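Local coordinates for ficolin-3 (PDB 2J5Z), which probably recognises sugars on microbial surfaces as a lectin of innate immunity, binding galactose through its fibrinogen-like domain, at residues 169-174 and 178-183; 45-50 and 102-107; 16-21 and 29-34. All coordinates share one frame; numbering follows the deposited sequence.

Interaction 1 stands apart from the other two: its centre lies about 25 Å from that of interaction 2 and about 33 Å from that of interaction 3, across the middle of the domain. Its touching residues are buried, and its chemistry is that of a sugar site, with apolar side chains beside galactose. Interactions 2 and 3 are partly buried neighbours that both reach the same antiparallel sheet; Met45 CE of 45-50 packs 3.7 Å from Leu18 CB of 16-21. Charge carries interaction 2, a salt-bridge network over the sheet, whereas interaction 3 is wholly apolar and sets a helix against strand 28-32. Both lie near a neighbouring subunit.

Interaction 1: residues 169-174 and 178-183; sequences VIVHGA and ASCYRS. With GAL (beta-D-galactopyranose), chain E.
The apolar part of this contact is Val171 set against Cys180 and Tyr181. Its CB lies at the edge of the tyrosine ring, near the ring plane and 4.0 Å from Tyr181 CE2, while its CG1 branch reaches to 4.1 Å from Cys180 CB. That branch stands beside the backbone N of Val171 (chi1 -39°), anti to its carbonyl carbon, which also brings CG1 within 3.6 Å of galactose O4.

Galactose uses the ring differently: its O3 sits over one face of Tyr181, 2.9 Å above the plane and displaced toward the rim. The phenol is fixed at its far end, where Tyr181 OH hydrogen-bonds Asp202.

Polar contact with the sugar is made mainly by backbone. Cys180 N donates to galactose O5 over 2.6 Å at 160°, a short and fairly straight bond, with a weak second bond to O1.

Covalent geometry completes the evidence: the Ser179-Cys180 peptide is cis, and Cys180 is joined by a disulfide to Cys167 on the helix that carries Val171. A cis peptide at this cysteine, with calcium about 8 Å from its side chain, is typical of the binding site of fibrinogen-like domains, here the galactose pocket.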
ATOM      1  N   VAL A 169       1.902   6.136 -31.342  1.00 26.32           N
ATOM      2  CA  VAL A 169       1.946   7.596 -31.428  1.00 27.40           C
ATOM      3  C   VAL A 169       0.535   8.097 -31.697  1.00 27.91           C
ATOM      4  O   VAL A 169      -0.011   8.893 -30.938  1.00 29.02           O
ATOM      5  CB  VAL A 169       2.908   8.067 -32.538  1.00 27.57           C
ATOM      6  CG1 VAL A 169       2.731   9.557 -32.815  1.00 28.50           C
ATOM      7  CG2 VAL A 169       4.353   7.750 -32.163  1.00 27.23           C
ATOM      8  N   ILE A 170      -0.078   7.580 -32.759  1.00 27.77           N
ATOM      9  CA  ILE A 170      -1.403   8.037 -33.165  1.00 27.16           C
ATOM     10  C   ILE A 170      -2.415   8.030 -32.031  1.00 26.63           C
ATOM     11  O   ILE A 170      -3.112   9.018 -31.836  1.00 26.67           O
ATOM     12  CB  ILE A 170      -1.952   7.229 -34.371  1.00 27.45           C
ATOM     13  CG1 ILE A 170      -1.109   7.498 -35.622  1.00 27.61           C
ATOM     14  CG2 ILE A 170      -3.412   7.568 -34.624  1.00 27.31           C
ATOM     15  CD1 ILE A 170      -1.067   8.968 -36.021  1.00 28.33           C
ATOM     16  N   VAL A 171      -2.497   6.930 -31.274  1.00 25.69           N
ATOM     17  CA  VAL A 171      -3.532   6.796 -30.246  1.00 24.61           C
ATOM     18  C   VAL A 171      -3.031   6.951 -28.788  1.00 24.48           C
ATOM     19  O   VAL A 171      -3.784   6.712 -27.845  1.00 23.92           O
ATOM     20  CB  VAL A 171      -4.335   5.473 -30.389  1.00 25.62           C
ATOM     21  CG1 VAL A 171      -4.583   5.166 -31.867  1.00 25.23           C
ATOM     22  CG2 VAL A 171      -3.609   4.313 -29.725  1.00 24.68           C
ATOM     23  N   HIS A 172      -1.772   7.341 -28.634  1.00 24.62           N
ATOM     24  CA  HIS A 172      -1.164   7.618 -27.317  1.00 24.03           C
ATOM     25  C   HIS A 172      -1.246   6.431 -26.346  1.00 22.87           C
ATOM     26  O   HIS A 172      -1.840   6.524 -25.263  1.00 22.55           O
ATOM     27  CB  HIS A 172      -1.765   8.879 -26.679  1.00 25.41           C
ATOM     28  CG  HIS A 172      -0.783   9.647 -25.846  1.00 26.22           C
ATOM     29  ND1 HIS A 172      -0.753   9.574 -24.468  1.00 28.64           N
ATOM     30  CD2 HIS A 172       0.215  10.490 -26.199  1.00 26.47           C
ATOM     31  CE1 HIS A 172       0.218  10.345 -24.009  1.00 26.68           C
ATOM     32  NE2 HIS A 172       0.820  10.912 -25.037  1.00 28.09           N
ATOM     33  N   GLY A 173      -0.649   5.314 -26.751  1.00 21.80           N
ATOM     34  CA  GLY A 173      -0.626   4.121 -25.912  1.00 20.57           C
ATOM     35  C   GLY A 173       0.469   3.146 -26.290  1.00 19.55           C
ATOM     36  O   GLY A 173       1.437   3.510 -26.977  1.00 20.31           O
ATOM     37  N   ALA A 174       0.320   1.909 -25.819  1.00 18.13           N
ATOM     38  CA  ALA A 174       1.185   0.803 -26.202  1.00 16.84           C
ATOM     39  C   ALA A 174       0.309  -0.443 -26.165  1.00 15.94           C
ATOM     40  O   ALA A 174      -0.428  -0.644 -25.212  1.00 14.94           O
ATOM     41  CB  ALA A 174       2.340   0.656 -25.203  1.00 18.02           C
ATOM     42  N   ALA A 178      -3.183  -3.209 -34.321  1.00 20.46           N
ATOM     43  CA  ALA A 178      -3.388  -3.539 -35.724  1.00 21.55           C
ATOM     44  C   ALA A 178      -3.418  -2.200 -36.478  1.00 22.24           C
ATOM     45  O   ALA A 178      -2.366  -1.626 -36.769  1.00 22.69           O
ATOM     46  CB  ALA A 178      -4.696  -4.300 -35.880  1.00 21.21           C
ATOM     47  N   SER A 179      -4.609  -1.687 -36.776  1.00 23.47           N
ATOM     48  CA  SER A 179      -4.725  -0.354 -37.372  1.00 24.71           C
ATOM     49  C   SER A 179      -6.048   0.359 -37.040  1.00 24.89           C
ATOM     50  O   SER A 179      -6.862   0.634 -37.931  1.00 25.23           O
ATOM     51  CB  SER A 179      -4.474  -0.411 -38.887  1.00 26.27           C
ATOM     52  OG  SER A 179      -5.198  -1.472 -39.487  1.00 29.32           O
ATOM     53  N   CYS A 180      -6.264   0.679 -35.762  1.00 23.30           N
ATOM     54  CA  CYS A 180      -5.296   0.399 -34.707  1.00 23.27           C
ATOM     55  C   CYS A 180      -5.772  -0.587 -33.636  1.00 21.97           C
ATOM     56  O   CYS A 180      -5.001  -1.462 -33.228  1.00 21.49           O
ATOM     57  CB  CYS A 180      -4.837   1.701 -34.052  1.00 23.69           C
ATOM     58  SG  CYS A 180      -3.799   2.690 -35.125  1.00 25.42           S
ATOM     59  N   TYR A 181      -7.015  -0.453 -33.174  1.00 20.61           N
ATOM     60  CA  TYR A 181      -7.464  -1.257 -32.029  1.00 20.85           C
ATOM     61  C   TYR A 181      -8.967  -1.499 -31.820  1.00 20.66           C
ATOM     62  O   TYR A 181      -9.818  -0.719 -32.262  1.00 21.72           O
ATOM     63  CB  TYR A 181      -6.876  -0.691 -30.722  1.00 20.18           C
ATOM     64  CG  TYR A 181      -7.496   0.609 -30.214  1.00 21.04           C
ATOM     65  CD1 TYR A 181      -8.681   0.601 -29.485  1.00 20.47           C
ATOM     66  CD2 TYR A 181      -6.863   1.829 -30.416  1.00 21.23           C
ATOM     67  CE1 TYR A 181      -9.238   1.777 -28.992  1.00 20.60           C
ATOM     68  CE2 TYR A 181      -7.411   3.017 -29.922  1.00 21.66           C
ATOM     69  CZ  TYR A 181      -8.598   2.981 -29.216  1.00 20.90           C
ATOM     70  OH  TYR A 181      -9.156   4.138 -28.715  1.00 22.73           O
ATOM     71  N   ARG A 182      -9.270  -2.597 -31.126  1.00 19.47           N
ATOM     72  CA  ARG A 182     -10.574  -2.804 -30.497  1.00 19.21           C
ATOM     73  C   ARG A 182     -10.441  -2.597 -28.990  1.00 18.56           C
ATOM     74  O   ARG A 182     -11.434  -2.366 -28.306  1.00 19.56           O
ATOM     75  CB  ARG A 182     -11.093  -4.224 -30.746  1.00 20.10           C
ATOM     76  CG  ARG A 182     -11.136  -4.656 -32.206  1.00 24.08           C
ATOM     77  CD  ARG A 182     -12.547  -4.857 -32.713  1.00 23.93           C
ATOM     78  NE  ARG A 182     -13.376  -5.624 -31.788  1.00 23.97           N
ATOM     79  CZ  ARG A 182     -14.669  -5.388 -31.596  1.00 24.52           C
ATOM     80  NH1 ARG A 182     -15.274  -4.414 -32.269  1.00 24.98           N
ATOM     81  NH2 ARG A 182     -15.358  -6.116 -30.737  1.00 25.48           N
ATOM     82  N   SER A 183      -9.216  -2.712 -28.470  1.00 18.56           N
ATOM     83  CA  SER A 183      -8.940  -2.414 -27.048  1.00 17.03           C
ATOM     84  C   SER A 183      -7.641  -1.620 -26.899  1.00 16.11           C
ATOM     85  O   SER A 183      -6.718  -1.751 -27.697  1.00 14.82           O
ATOM     86  CB  SER A 183      -8.880  -3.693 -26.204  1.00 17.42           C
ATOM     87  OG  SER A 183      -7.979  -4.634 -26.771  1.00 17.44           O
TER
HETATM   88  C1  GAL E1278      -9.437   1.656 -35.143  1.00 55.78           C
HETATM   89  C2  GAL E1278      -9.947   1.614 -33.712  1.00 55.66           C
HETATM   90  C3  GAL E1278     -10.076   3.020 -33.139  1.00 55.38           C
HETATM   91  C4  GAL E1278      -8.915   3.943 -33.516  1.00 55.54           C
HETATM   92  C5  GAL E1278      -8.413   3.729 -34.935  1.00 55.31           C
HETATM   93  C6  GAL E1278      -7.130   4.515 -35.176  1.00 55.09           C
HETATM   94  O1  GAL E1278      -9.287   0.330 -35.665  1.00 56.09           O
HETATM   95  O2  GAL E1278     -11.228   0.969 -33.670  0.50 55.56           O
HETATM   96  O3  GAL E1278     -10.154   2.922 -31.716  0.50 55.20           O
HETATM   97  O4  GAL E1278      -7.828   3.747 -32.607  0.50 55.74           O
HETATM   98  O5  GAL E1278      -8.187   2.335 -35.121  1.00 55.62           O
HETATM   99  O6  GAL E1278      -7.205   5.178 -36.444  1.00 55.78           O

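Interaction 2: residues 45-50 and 102-107; sequences MDTEGG and RVELED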
ATOM      1  N   MET A  45      -6.401 -12.626  -4.178  1.00 19.08           N
ATOM      2  CA  MET A  45      -6.716 -13.897  -3.546  1.00 20.63           C
ATOM      3  C   MET A  45      -8.205 -14.047  -3.260  1.00 23.30           C
ATOM      4  O   MET A  45      -8.613 -14.991  -2.588  1.00 23.49           O
ATOM      5  CB  MET A  45      -5.938 -14.040  -2.240  1.00 19.32           C
ATOM      6  CG  MET A  45      -4.407 -14.005  -2.404  1.00 17.59           C
ATOM      7  SD  MET A  45      -3.877 -15.171  -3.675  1.00 16.88           S
ATOM      8  CE  MET A  45      -2.184 -15.473  -3.140  1.00 14.92           C
ATOM      9  N   ASP A  46      -9.020 -13.135  -3.784  0.50 24.49           N
ATOM     10  CA  ASP A  46     -10.439 -13.094  -3.408  0.50 26.61           C
ATOM     11  C   ASP A  46     -11.436 -13.158  -4.574  0.50 28.02           C
ATOM     12  O   ASP A  46     -12.447 -13.859  -4.487  0.50 28.67           O
ATOM     13  CB  ASP A  46     -10.721 -11.876  -2.520  0.50 26.32           C
ATOM     14  CG  ASP A  46     -11.881 -12.108  -1.561  0.50 26.28           C
ATOM     15  OD1 ASP A  46     -12.661 -13.056  -1.796  0.50 26.68           O
ATOM     16  OD2 ASP A  46     -12.002 -11.354  -0.573  0.50 25.22           O
ATOM     17  N   THR A  47     -11.170 -12.432  -5.655  1.00 29.48           N
ATOM     18  CA  THR A  47     -12.087 -12.429  -6.785  1.00 32.18           C
ATOM     19  C   THR A  47     -12.126 -13.757  -7.525  1.00 33.11           C
ATOM     20  O   THR A  47     -11.089 -14.304  -7.900  1.00 33.84           O
ATOM     21  CB  THR A  47     -11.828 -11.257  -7.758  1.00 32.61           C
ATOM     22  OG1 THR A  47     -10.838 -11.632  -8.715  1.00 35.60           O
ATOM     23  CG2 THR A  47     -11.386 -10.025  -7.002  1.00 33.50           C
ATOM     24  N   GLU A  48     -13.337 -14.285  -7.700  1.00 34.15           N
ATOM     25  CA  GLU A  48     -13.557 -15.466  -8.527  1.00 34.43           C
ATOM     26  C   GLU A  48     -12.788 -16.680  -8.012  1.00 33.24           C
ATOM     27  O   GLU A  48     -12.302 -17.497  -8.793  1.00 34.06           O
ATOM     28  CB  GLU A  48     -13.144 -15.169  -9.970  1.00 36.49           C
ATOM     29  CG  GLU A  48     -13.936 -15.910 -11.023  1.00 39.36           C
ATOM     30  CD  GLU A  48     -15.107 -15.102 -11.531  1.00 42.58           C
ATOM     31  OE1 GLU A  48     -15.966 -14.702 -10.710  1.00 43.49           O
ATOM     32  OE2 GLU A  48     -15.165 -14.865 -12.760  1.00 44.82           O
ATOM     33  N   GLY A  49     -12.667 -16.798  -6.699  1.00 31.33           N
ATOM     34  CA  GLY A  49     -12.002 -17.953  -6.121  1.00 29.73           C
ATOM     35  C   GLY A  49     -10.556 -17.692  -5.749  1.00 28.28           C
ATOM     36  O   GLY A  49      -9.953 -18.467  -5.010  1.00 28.07           O
ATOM     37  N   GLY A  50      -9.998 -16.597  -6.259  1.00 26.07           N
ATOM     38  CA  GLY A  50      -8.641 -16.189  -5.890  1.00 23.88           C
ATOM     39  C   GLY A  50      -7.550 -16.887  -6.685  1.00 22.27           C
ATOM     40  O   GLY A  50      -7.813 -17.843  -7.421  1.00 23.12           O
ATOM     41  N   ARG A 102      -8.278 -12.833 -17.333  1.00 13.50           N
ATOM     42  CA  ARG A 102      -9.471 -12.073 -16.981  1.00 14.70           C
ATOM     43  C   ARG A 102      -9.182 -10.579 -17.079  1.00 15.37           C
ATOM     44  O   ARG A 102      -8.166 -10.096 -16.554  1.00 15.25           O
ATOM     45  CB  ARG A 102      -9.914 -12.438 -15.563  1.00 15.97           C
ATOM     46  CG  ARG A 102     -11.017 -11.562 -15.013  1.00 19.22           C
ATOM     47  CD  ARG A 102     -11.477 -12.109 -13.673  1.00 23.30           C
ATOM     48  NE  ARG A 102     -12.348 -11.172 -12.970  1.00 25.57           N
ATOM     49  CZ  ARG A 102     -13.663 -11.318 -12.854  1.00 27.14           C
ATOM     50  NH1 ARG A 102     -14.270 -12.376 -13.374  1.00 26.33           N
ATOM     51  NH2 ARG A 102     -14.371 -10.407 -12.191  1.00 29.97           N
ATOM     52  N   VAL A 103     -10.065  -9.864 -17.772  1.00 14.75           N
ATOM     53  CA  VAL A 103     -10.003  -8.407 -17.866  1.00 15.30           C
ATOM     54  C   VAL A 103     -11.186  -7.821 -17.077  1.00 16.88           C
ATOM     55  O   VAL A 103     -12.328  -8.245 -17.272  1.00 16.63           O
ATOM     56  CB  VAL A 103     -10.065  -7.948 -19.337  1.00 15.37           C
ATOM     57  CG1 VAL A 103     -10.216  -6.440 -19.437  1.00 15.70           C
ATOM     58  CG2 VAL A 103      -8.804  -8.418 -20.103  1.00 15.87           C
ATOM     59  N   GLU A 104     -10.901  -6.880 -16.177  1.00 17.13           N
ATOM     60  CA  GLU A 104     -11.953  -6.178 -15.429  1.00 19.15           C
ATOM     61  C   GLU A 104     -12.028  -4.697 -15.786  1.00 19.65           C
ATOM     62  O   GLU A 104     -11.014  -4.009 -15.851  1.00 18.79           O
ATOM     63  CB  GLU A 104     -11.707  -6.289 -13.930  1.00 19.77           C
ATOM     64  CG  GLU A 104     -11.733  -7.689 -13.381  1.00 23.29           C
ATOM     65  CD  GLU A 104     -11.632  -7.681 -11.869  1.00 25.34           C
ATOM     66  OE1 GLU A 104     -11.340  -6.594 -11.319  1.00 27.15           O
ATOM     67  OE2 GLU A 104     -11.846  -8.739 -11.244  1.00 25.96           O
ATOM     68  N   LEU A 105     -13.245  -4.202 -15.982  1.00 19.65           N
ATOM     69  CA  LEU A 105     -13.451  -2.836 -16.415  1.00 21.22           C
ATOM     70  C   LEU A 105     -14.476  -2.172 -15.503  1.00 22.88           C
ATOM     71  O   LEU A 105     -15.436  -2.806 -15.098  1.00 22.43           O
ATOM     72  CB  LEU A 105     -13.954  -2.813 -17.862  1.00 21.12           C
ATOM     73  CG  LEU A 105     -13.107  -3.562 -18.900  1.00 20.62           C
ATOM     74  CD1 LEU A 105     -13.867  -3.694 -20.218  1.00 21.12           C
ATOM     75  CD2 LEU A 105     -11.773  -2.862 -19.123  1.00 20.47           C
ATOM     76  N   GLU A 106     -14.263  -0.903 -15.175  1.00 25.29           N
ATOM     77  CA  GLU A 106     -15.245  -0.181 -14.371  1.00 28.22           C
ATOM     78  C   GLU A 106     -15.467   1.205 -14.945  1.00 29.47           C
ATOM     79  O   GLU A 106     -14.518   1.951 -15.139  1.00 29.40           O
ATOM     80  CB  GLU A 106     -14.800  -0.092 -12.914  1.00 29.00           C
ATOM     81  CG  GLU A 106     -15.857   0.520 -12.006  1.00 31.66           C
ATOM     82  CD  GLU A 106     -15.409   0.610 -10.566  1.00 33.38           C
ATOM     83  OE1 GLU A 106     -14.958  -0.415 -10.010  1.00 34.43           O
ATOM     84  OE2 GLU A 106     -15.512   1.711  -9.987  1.00 34.48           O
ATOM     85  N   ASP A 107     -16.721   1.538 -15.240  1.00 31.30           N
ATOM     86  CA  ASP A 107     -17.033   2.850 -15.783  1.00 33.81           C
ATOM     87  C   ASP A 107     -17.227   3.857 -14.651  1.00 34.96           C
ATOM     88  O   ASP A 107     -17.077   3.517 -13.474  1.00 35.30           O
ATOM     89  CB  ASP A 107     -18.251   2.808 -16.732  1.00 34.30           C
ATOM     90  CG  ASP A 107     -19.556   2.429 -16.027  1.00 35.38           C
ATOM     91  OD1 ASP A 107     -19.654   2.560 -14.786  1.00 35.19           O
ATOM     92  OD2 ASP A 107     -20.504   1.997 -16.732  1.00 36.27           O
TER
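Glu48, Arg102 and Glu104 form a salt-bridge network on the central antiparallel sheet of the fibrinogen-like domain, joining the loop between strands 38-44 and 52-58 to strand 101-106. The salt bridge that spans the two segments runs from Glu48 OE2 to Arg102 NH1, at 2.7 Å. Its geometry is not a flat, paired one: carboxylate and guanidinium planes are 76° apart, the two side chains cross at about a right angle, and one oxygen does the work.

The loop presents Glu48 from a tight turn. Gly50 N bonds back to Thr47 O, the backbone of Glu48 and Gly49 follows a type I' turn, and Gly49 adopts backbone angles that only a residue without CB takes easily. From there the glutamate chain bends at chi2 to reach the arginine. Arg102 reaches across it on a chain extended from CG to NE, which carries its charge from the strand toward the loop.

Glu104, two residues on along the strand, settles the rotation of the guanidinium. Arg217 of the adjacent strand 215-220 takes its OE1 in a further salt bridge, so charges alternate across this face. Thr47 OG1 approaches Glu104 OE2 only to 4.0 Å. That same OE2 lies in the guanidinium plane, and Arg102 grips it side-on, with NE at 3.0 Å, meeting its anti lone pair, and NH2 at 3.2 Å, from above the carboxylate plane.

Interaction 3: residues 16-21 and 29-34; sequences RELLSQ and YHLCLP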
ATOM      1  N   ARG A  16      -1.788 -18.960  -7.448  1.00 22.43           N
ATOM      2  CA  ARG A  16      -2.609 -20.098  -7.015  1.00 24.64           C
ATOM      3  C   ARG A  16      -1.873 -20.911  -5.965  1.00 24.73           C
ATOM      4  O   ARG A  16      -2.470 -21.357  -4.987  1.00 25.10           O
ATOM      5  CB  ARG A  16      -2.983 -21.031  -8.166  1.00 25.87           C
ATOM      6  CG  ARG A  16      -3.446 -20.369  -9.423  1.00 29.34           C
ATOM      7  CD  ARG A  16      -3.822 -21.425 -10.464  1.00 33.32           C
ATOM      8  NE  ARG A  16      -5.219 -21.825 -10.318  1.00 36.10           N
ATOM      9  CZ  ARG A  16      -5.995 -22.221 -11.325  1.00 37.76           C
ATOM     10  NH1 ARG A  16      -5.514 -22.268 -12.560  1.00 38.56           N
ATOM     11  NH2 ARG A  16      -7.259 -22.552 -11.098  1.00 38.36           N
ATOM     12  N   GLU A  17      -0.572 -21.101  -6.167  0.50 24.50           N
ATOM     13  CA  GLU A  17       0.240 -21.876  -5.236  0.50 24.58           C
ATOM     14  C   GLU A  17       0.385 -21.186  -3.882  0.50 24.15           C
ATOM     15  O   GLU A  17       0.401 -21.845  -2.840  0.50 24.60           O
ATOM     16  CB  GLU A  17       1.616 -22.192  -5.839  0.50 24.93           C
ATOM     17  CG  GLU A  17       1.580 -23.321  -6.858  0.50 25.68           C
ATOM     18  CD  GLU A  17       2.943 -23.659  -7.439  0.50 26.71           C
ATOM     19  OE1 GLU A  17       3.956 -23.069  -7.002  0.50 27.64           O
ATOM     20  OE2 GLU A  17       3.000 -24.523  -8.339  0.50 27.64           O
ATOM     21  N   LEU A  18       0.491 -19.860  -3.900  1.00 23.24           N
ATOM     22  CA  LEU A  18       0.550 -19.084  -2.676  1.00 22.46           C
ATOM     23  C   LEU A  18      -0.759 -19.252  -1.913  1.00 21.76           C
ATOM     24  O   LEU A  18      -0.747 -19.464  -0.703  1.00 22.02           O
ATOM     25  CB  LEU A  18       0.804 -17.596  -2.975  1.00 21.59           C
ATOM     26  CG  LEU A  18       2.286 -17.273  -3.185  1.00 21.88           C
ATOM     27  CD1 LEU A  18       2.465 -15.931  -3.902  1.00 21.11           C
ATOM     28  CD2 LEU A  18       3.005 -17.293  -1.838  1.00 21.91           C
ATOM     29  N   LEU A  19      -1.874 -19.162  -2.633  1.00 22.17           N
ATOM     30  CA  LEU A  19      -3.193 -19.290  -2.018  1.00 22.74           C
ATOM     31  C   LEU A  19      -3.359 -20.670  -1.401  1.00 24.82           C
ATOM     32  O   LEU A  19      -3.808 -20.802  -0.253  1.00 25.33           O
ATOM     33  CB  LEU A  19      -4.303 -19.020  -3.034  1.00 22.29           C
ATOM     34  CG  LEU A  19      -5.766 -19.173  -2.562  1.00 21.49           C
ATOM     35  CD1 LEU A  19      -6.050 -18.399  -1.278  1.00 21.23           C
ATOM     36  CD2 LEU A  19      -6.734 -18.748  -3.650  1.00 21.77           C
ATOM     37  N   SER A  20      -3.008 -21.695  -2.167  0.50 25.78           N
ATOM     38  CA  SER A  20      -3.110 -23.071  -1.691  0.50 26.84           C
ATOM     39  C   SER A  20      -2.321 -23.235  -0.395  0.50 27.43           C
ATOM     40  O   SER A  20      -2.740 -23.947   0.521  0.50 27.61           O
ATOM     41  CB  SER A  20      -2.605 -24.042  -2.762  0.50 27.07           C
ATOM     42  OG  SER A  20      -3.033 -25.369  -2.501  0.50 27.91           O
ATOM     43  N   GLN A  21      -1.187 -22.550  -0.313  1.00 27.66           N
ATOM     44  CA  GLN A  21      -0.316 -22.643   0.857  1.00 28.70           C
ATOM     45  C   GLN A  21      -0.840 -21.868   2.067  1.00 28.41           C
ATOM     46  O   GLN A  21      -0.279 -21.972   3.164  1.00 29.60           O
ATOM     47  CB  GLN A  21       1.093 -22.172   0.514  1.00 29.52           C
ATOM     48  CG  GLN A  21       1.925 -23.203  -0.212  1.00 33.06           C
ATOM     49  CD  GLN A  21       3.231 -22.632  -0.739  1.00 35.00           C
ATOM     50  OE1 GLN A  21       3.575 -21.476  -0.468  1.00 36.53           O
ATOM     51  NE2 GLN A  21       3.960 -23.438  -1.507  1.00 35.42           N
ATOM     52  N   TYR A  29       3.341 -10.121  -3.365  1.00 15.16           N
ATOM     53  CA  TYR A  29       4.046 -11.333  -2.976  1.00 16.49           C
ATOM     54  C   TYR A  29       5.206 -11.539  -3.933  1.00 18.53           C
ATOM     55  O   TYR A  29       5.162 -11.072  -5.051  1.00 19.15           O
ATOM     56  CB  TYR A  29       3.141 -12.545  -3.103  1.00 15.77           C
ATOM     57  CG  TYR A  29       2.025 -12.599  -2.085  1.00 15.71           C
ATOM     58  CD1 TYR A  29       2.186 -13.287  -0.896  1.00 15.52           C
ATOM     59  CD2 TYR A  29       0.818 -11.952  -2.320  1.00 15.47           C
ATOM     60  CE1 TYR A  29       1.163 -13.345   0.046  1.00 15.96           C
ATOM     61  CE2 TYR A  29      -0.206 -11.998  -1.393  1.00 14.98           C
ATOM     62  CZ  TYR A  29      -0.021 -12.697  -0.212  1.00 16.25           C
ATOM     63  OH  TYR A  29      -1.028 -12.741   0.720  1.00 17.01           O
ATOM     64  N   HIS A  30       6.217 -12.280  -3.511  1.00 21.28           N
ATOM     65  CA  HIS A  30       7.292 -12.641  -4.442  1.00 23.46           C
ATOM     66  C   HIS A  30       7.072 -14.013  -5.069  1.00 23.72           C
ATOM     67  O   HIS A  30       6.734 -14.979  -4.371  1.00 24.63           O
ATOM     68  CB  HIS A  30       8.635 -12.562  -3.738  1.00 25.74           C
ATOM     69  CG  HIS A  30       9.090 -11.159  -3.498  1.00 28.46           C
ATOM     70  ND1 HIS A  30      10.109 -10.575  -4.218  1.00 31.04           N
ATOM     71  CD2 HIS A  30       8.637 -10.210  -2.646  1.00 29.54           C
ATOM     72  CE1 HIS A  30      10.281  -9.334  -3.803  1.00 30.88           C
ATOM     73  NE2 HIS A  30       9.398  -9.086  -2.851  1.00 30.69           N
ATOM     74  N   LEU A  31       7.219 -14.089  -6.389  1.00 23.11           N
ATOM     75  CA  LEU A  31       7.216 -15.370  -7.083  1.00 24.10           C
ATOM     76  C   LEU A  31       8.660 -15.675  -7.436  1.00 24.80           C
ATOM     77  O   LEU A  31       9.465 -14.764  -7.578  1.00 23.61           O
ATOM     78  CB  LEU A  31       6.420 -15.310  -8.388  1.00 24.75           C
ATOM     79  CG  LEU A  31       4.963 -14.866  -8.411  1.00 25.71           C
ATOM     80  CD1 LEU A  31       4.356 -15.127  -9.783  1.00 25.09           C
ATOM     81  CD2 LEU A  31       4.174 -15.585  -7.326  1.00 25.08           C
ATOM     82  N   CYS A  32       8.986 -16.954  -7.554  1.00 25.57           N
ATOM     83  CA  CYS A  32      10.302 -17.346  -8.047  1.00 26.83           C
ATOM     84  C   CYS A  32      10.106 -17.776  -9.492  1.00 25.36           C
ATOM     85  O   CYS A  32       9.458 -18.783  -9.770  1.00 24.61           O
ATOM     86  CB  CYS A  32      10.905 -18.475  -7.202  1.00 29.14           C
ATOM     87  SG  CYS A  32      12.712 -18.717  -7.449  1.00 33.98           S
ATOM     88  N   LEU A  33      10.629 -16.969 -10.410  1.00 24.37           N
ATOM     89  CA  LEU A  33      10.526 -17.244 -11.838  1.00 23.29           C
ATOM     90  C   LEU A  33      11.351 -18.461 -12.242  1.00 22.90           C
ATOM     91  O   LEU A  33      12.321 -18.812 -11.568  1.00 22.41           O
ATOM     92  CB  LEU A  33      10.993 -16.031 -12.640  1.00 23.25           C
ATOM     93  CG  LEU A  33      10.179 -14.745 -12.461  1.00 23.61           C
ATOM     94  CD1 LEU A  33      10.859 -13.612 -13.181  1.00 23.30           C
ATOM     95  CD2 LEU A  33       8.782 -14.951 -13.001  1.00 24.00           C
ATOM     96  N   PRO A  34      10.965 -19.109 -13.346  1.00 22.18           N
ATOM     97  CA  PRO A  34      11.660 -20.309 -13.819  1.00 22.66           C
ATOM     98  C   PRO A  34      13.178 -20.117 -13.895  1.00 22.36           C
ATOM     99  O   PRO A  34      13.931 -21.054 -13.615  1.00 22.96           O
ATOM    100  CB  PRO A  34      11.075 -20.518 -15.215  1.00 22.04           C
ATOM    101  CG  PRO A  34       9.694 -19.941 -15.121  1.00 22.95           C
ATOM    102  CD  PRO A  34       9.815 -18.759 -14.202  1.00 23.05           C
TER
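Leu18 enters the contact through one methyl. Its CD1 lies 3.5 Å from Tyr29 CB and 3.8 Å from Leu31 CD2, bridging two residues that stand two apart along the strand. CG of Leu18 is turned beside its own backbone N (chi1 -83°), and with chi2 at 162° the CD1 branch is carried outward from the helix toward both of them. The other methyl, CD2, comes no nearer than 4.2 Å to Tyr29 CD1.

Tyr29 meets this leucine chiefly with the root of its side chain. The CB does the touching, CG follows at 3.8 Å from Leu18 CD1, and the two side chains slide past each other in opposite directions, the methyl approaching the ring obliquely. This passage takes the phenol beyond the leucine, where Tyr29 OH hydrogen-bonds Leu25 O.

The pair belongs to the N-terminal part of the fibrinogen-like domain, where helix 15-20 packs on strand 28-32: the axes of 16-20 and 29-32 come within 10.3 Å and make an angle of 117°. Disulfides lie close by, Cys32 of the strand bonding Cys8, and Cys15 at the start of the helix bonding Cys43, which touches both Leu18 and Tyr29. Tyr29 also packs on Gln79 of a neighbouring subunit.

Leu31 is reached at its tip: its CB does not head for the helix, but CD2 comes back to Leu18, and the side chain also touches Val41 and Leu93 of helix 87-94.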